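Local coordinates for protein putative TRAP PERIPLASMIC SOLUTE BINDING PROTEIN (Haemophilus influenzae, PDB 4PBQ) that binds L-gulonate in the crystal and probably serves as the periplasmic solute receptor of a TRAP transporter, at residues G145-S150 / N228-P233. Sequence-based numbering, arbitrary orientation.
Sequences GFRVIS and NHIFSP. With 2UF (L-gulonate), chain D.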
ATOM      1  N   GLY A 145      -4.886  -0.026   2.718  1.00  9.09           N
ATOM      2  CA  GLY A 145      -6.095  -0.795   2.894  1.00  8.04           C
ATOM      3  C   GLY A 145      -6.254  -1.969   1.946  1.00  5.76           C
ATOM      4  O   GLY A 145      -5.389  -2.220   1.082  1.00  7.95           O
ATOM      5  N   PHE A 146      -7.352  -2.694   2.128  1.00  7.62           N
ATOM      6  CA  PHE A 146      -7.690  -3.735   1.165  1.00  6.09           C
ATOM      7  C   PHE A 146      -7.996  -3.153  -0.183  1.00  8.41           C
ATOM      8  O   PHE A 146      -8.661  -2.129  -0.306  1.00  7.81           O
ATOM      9  CB  PHE A 146      -8.861  -4.547   1.656  1.00  6.67           C
ATOM     10  CG  PHE A 146      -8.507  -5.489   2.772  1.00  8.73           C
ATOM     11  CD1 PHE A 146      -7.965  -6.737   2.505  1.00 10.20           C
ATOM     12  CD2 PHE A 146      -8.709  -5.116   4.083  1.00  8.19           C
ATOM     13  CE1 PHE A 146      -7.640  -7.601   3.530  1.00  9.91           C
ATOM     14  CE2 PHE A 146      -8.386  -5.967   5.133  1.00 11.18           C
ATOM     15  CZ  PHE A 146      -7.853  -7.210   4.870  1.00 11.49           C
ATOM     16  N   ARG A 147      -7.573  -3.870  -1.218  1.00  5.63           N
ATOM     17  CA  ARG A 147      -7.786  -3.403  -2.568  1.00  6.29           C
ATOM     18  C   ARG A 147      -9.101  -3.927  -3.164  1.00  6.71           C
ATOM     19  O   ARG A 147      -9.475  -5.085  -2.965  1.00  7.47           O
ATOM     20  CB  ARG A 147      -6.594  -3.816  -3.446  1.00  7.17           C
ATOM     21  CG  ARG A 147      -5.270  -3.268  -2.923  1.00  7.90           C
ATOM     22  CD  ARG A 147      -4.107  -3.750  -3.681  1.00  6.23           C
ATOM     23  NE  ARG A 147      -3.858  -3.076  -4.954  1.00  5.05           N
ATOM     24  CZ  ARG A 147      -3.097  -2.002  -5.104  1.00  4.35           C
ATOM     25  NH1 ARG A 147      -2.491  -1.460  -4.051  1.00  5.47           N
ATOM     26  NH2 ARG A 147      -2.911  -1.495  -6.298  1.00  6.50           N
ATOM     27  N   VAL A 148      -9.784  -3.043  -3.877  1.00  6.73           N
ATOM     28  CA  VAL A 148     -11.032  -3.367  -4.572  1.00  7.94           C
ATOM     29  C   VAL A 148     -10.848  -3.077  -6.066  1.00  6.48           C
ATOM     30  O   VAL A 148      -9.931  -2.354  -6.464  1.00  8.42           O
ATOM     31  CB  VAL A 148     -12.257  -2.634  -3.977  1.00  8.93           C
ATOM     32  CG1 VAL A 148     -12.399  -2.978  -2.520  1.00  8.71           C
ATOM     33  CG2 VAL A 148     -12.162  -1.123  -4.164  1.00  7.67           C
ATOM     34  N   ILE A 149     -11.689  -3.680  -6.895  1.00  8.55           N
ATOM     35  CA  ILE A 149     -11.603  -3.483  -8.344  1.00  6.56           C
ATOM     36  C   ILE A 149     -12.586  -2.428  -8.829  1.00 11.51           C
ATOM     37  O   ILE A 149     -13.781  -2.515  -8.575  1.00 14.54           O
ATOM     38  CB  ILE A 149     -11.908  -4.806  -9.081  1.00  9.45           C
ATOM     39  CG1 ILE A 149     -10.889  -5.876  -8.674  1.00 10.62           C
ATOM     40  CG2 ILE A 149     -11.885  -4.583 -10.591  1.00 13.70           C
ATOM     41  CD1 ILE A 149     -11.253  -7.286  -9.154  1.00 14.26           C
ATOM     42  N   SER A 150     -12.078  -1.398  -9.490  1.00  8.37           N
ATOM     43  CA  SER A 150     -12.934  -0.445 -10.151  1.00  9.51           C
ATOM     44  C   SER A 150     -12.980  -0.795 -11.641  1.00  9.61           C
ATOM     45  O   SER A 150     -12.011  -1.296 -12.193  1.00 10.13           O
ATOM     46  CB  SER A 150     -12.463   0.985  -9.934  1.00  7.82           C
ATOM     47  OG  SER A 150     -11.236   1.269 -10.556  1.00 10.56           O
ATOM     48  N   ASN A 228     -11.498  -7.143  -2.136  1.00  9.02           N
ATOM     49  CA  ASN A 228     -10.573  -7.168  -1.010  1.00  8.75           C
ATOM     50  C   ASN A 228      -9.551  -8.294  -1.179  1.00  7.24           C
ATOM     51  O   ASN A 228      -9.270  -9.043  -0.243  1.00 10.95           O
ATOM     52  CB  ASN A 228     -11.316  -7.288   0.317  1.00  8.59           C
ATOM     53  CG  ASN A 228     -12.200  -6.086   0.600  1.00 15.17           C
ATOM     54  OD1 ASN A 228     -11.954  -5.014   0.075  1.00 11.62           O
ATOM     55  ND2 ASN A 228     -13.212  -6.255   1.446  1.00 17.27           N
ATOM     56  N   HIS A 229      -9.029  -8.412  -2.399  1.00  9.08           N
ATOM     57  CA  HIS A 229      -8.125  -9.509  -2.741  1.00  9.27           C
ATOM     58  C   HIS A 229      -6.737  -9.440  -2.103  1.00  7.93           C
ATOM     59  O   HIS A 229      -6.109 -10.463  -1.866  1.00 10.68           O
ATOM     60  CB  HIS A 229      -8.011  -9.622  -4.261  1.00  8.29           C
ATOM     61  CG  HIS A 229      -7.695  -8.327  -4.954  1.00  7.56           C
ATOM     62  ND1 HIS A 229      -8.653  -7.376  -5.230  1.00  8.14           N
ATOM     63  CD2 HIS A 229      -6.524  -7.822  -5.410  1.00  9.99           C
ATOM     64  CE1 HIS A 229      -8.085  -6.338  -5.825  1.00  7.66           C
ATOM     65  NE2 HIS A 229      -6.794  -6.592  -5.962  1.00  8.34           N
ATOM     66  N   ILE A 230      -6.267  -8.215  -1.838  1.00  7.99           N
ATOM     67  CA  ILE A 230      -4.896  -7.947  -1.407  1.00  7.18           C
ATOM     68  C   ILE A 230      -4.954  -6.783  -0.411  1.00  7.37           C
ATOM     69  O   ILE A 230      -5.776  -5.863  -0.598  1.00  7.50           O
ATOM     70  CB  ILE A 230      -3.986  -7.595  -2.607  1.00  8.77           C
ATOM     71  CG1 ILE A 230      -3.637  -8.866  -3.406  1.00  7.73           C
ATOM     72  CG2 ILE A 230      -2.714  -6.821  -2.156  1.00  8.26           C
ATOM     73  CD1 ILE A 230      -2.821  -8.620  -4.691  1.00  7.63           C
ATOM     74  N   PHE A 231      -4.144  -6.841   0.646  1.00  6.48           N
ATOM     75  CA  PHE A 231      -4.056  -5.738   1.612  1.00  6.57           C
ATOM     76  C   PHE A 231      -2.780  -4.960   1.352  1.00  8.60           C
ATOM     77  O   PHE A 231      -1.706  -5.537   1.322  1.00  8.46           O
ATOM     78  CB  PHE A 231      -4.028  -6.228   3.068  1.00  9.00           C
ATOM     79  CG  PHE A 231      -3.983  -5.085   4.061  1.00  9.45           C
ATOM     80  CD1 PHE A 231      -5.154  -4.473   4.502  1.00  9.54           C
ATOM     81  CD2 PHE A 231      -2.774  -4.563   4.471  1.00 10.83           C
ATOM     82  CE1 PHE A 231      -5.096  -3.379   5.390  1.00  9.07           C
ATOM     83  CE2 PHE A 231      -2.717  -3.473   5.359  1.00  9.59           C
ATOM     84  CZ  PHE A 231      -3.878  -2.886   5.798  1.00 10.36           C
ATOM     85  N   SER A 232      -2.887  -3.644   1.194  1.00  8.20           N
ATOM     86  CA  SER A 232      -1.726  -2.801   0.922  1.00  6.10           C
ATOM     87  C   SER A 232      -1.338  -1.940   2.127  1.00  8.16           C
ATOM     88  O   SER A 232      -2.069  -1.018   2.492  1.00  8.37           O
ATOM     89  CB  SER A 232      -2.041  -1.905  -0.258  1.00  6.28           C
ATOM     90  OG  SER A 232      -1.918  -2.583  -1.496  1.00  7.27           O
ATOM     91  N   PRO A 233      -0.190  -2.228   2.733  1.00  8.95           N
ATOM     92  CA  PRO A 233       0.349  -1.333   3.767  1.00  6.01           C
ATOM     93  C   PRO A 233       1.047  -0.140   3.138  1.00  7.53           C
ATOM     94  O   PRO A 233       1.515  -0.230   2.004  1.00  9.63           O
ATOM     95  CB  PRO A 233       1.396  -2.186   4.458  1.00 10.06           C
ATOM     96  CG  PRO A 233       1.463  -3.455   3.740  1.00 18.32           C
ATOM     97  CD  PRO A 233       0.732  -3.338   2.466  1.00  9.73           C
TER
HETATM   98  O6A 2UF D 401       0.156   2.293  -7.741  1.00  6.48           O
HETATM   99  C6  2UF D 401      -0.539   1.548  -7.037  1.00 10.19           C
HETATM  100  O6B 2UF D 401      -1.591   0.994  -7.390  1.00  8.56           O
HETATM  101  C5  2UF D 401      -0.074   1.342  -5.580  1.00  8.06           C
HETATM  102  O5  2UF D 401      -1.207   1.074  -4.783  1.00  5.42           O
HETATM  103  C4  2UF D 401       0.923   0.166  -5.481  1.00  8.76           C
HETATM  104  O4  2UF D 401       2.129   0.491  -6.191  1.00  6.81           O
HETATM  105  C3  2UF D 401       1.223  -0.141  -3.998  1.00  5.48           C
HETATM  106  O3  2UF D 401       1.596   1.058  -3.236  1.00  5.86           O
HETATM  107  C2  2UF D 401       2.351  -1.178  -3.857  1.00  6.75           C
HETATM  108  O2  2UF D 401       2.276  -1.612  -2.513  1.00  6.20           O
HETATM  109  C1  2UF D 401       2.114  -2.425  -4.764  1.00  4.97           C
HETATM  110  O1  2UF D 401       3.123  -3.394  -4.439  1.00  6.69           O
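Ser232 OG is held by two groups: Arg147 NH1 donates to it over 2.8 Å (N-H...O angle 152°), and Glu104 OE2 is also hydrogen-bonded to it. Arg147 NH1 also donates to O5 of L-gulonate at 2.9 Å, and Arg147 NH2 to the ligand's carboxylate oxygen O6B at 3.0 Å. The bend of the arginine chain at chi3 (79°) brings the guanidinium within bonding distance of Ser232 and the sugar acid, and a salt bridge from NE to Glu206 fixes the group further. The backbones pair as antiparallel strands, Gly145 with Ser232 hydrogen-bonded in both directions and Phe146 with Phe231 as a non-hydrogen-bonded pair. Arg147 N then meets Ile230 O at 2.8 Å, almost in line with the carbonyl. On the sheet face carrying the phenylalanines, Phe231 points its edge at the face of Phe146 in a T-shaped stack (centroids 5.0 Å apart, planes at 77°), with CD1 over the ring centre; helix 112-119 contacts both phenylalanine side chains, both of them at Asn112. Strand pairing thus sets the arginine's root and Ser232 its tip, consistent with Arg147 being held in place to grip O5 and the carboxylate of L-gulonate, alongside Arg167, which also bonds the ligand.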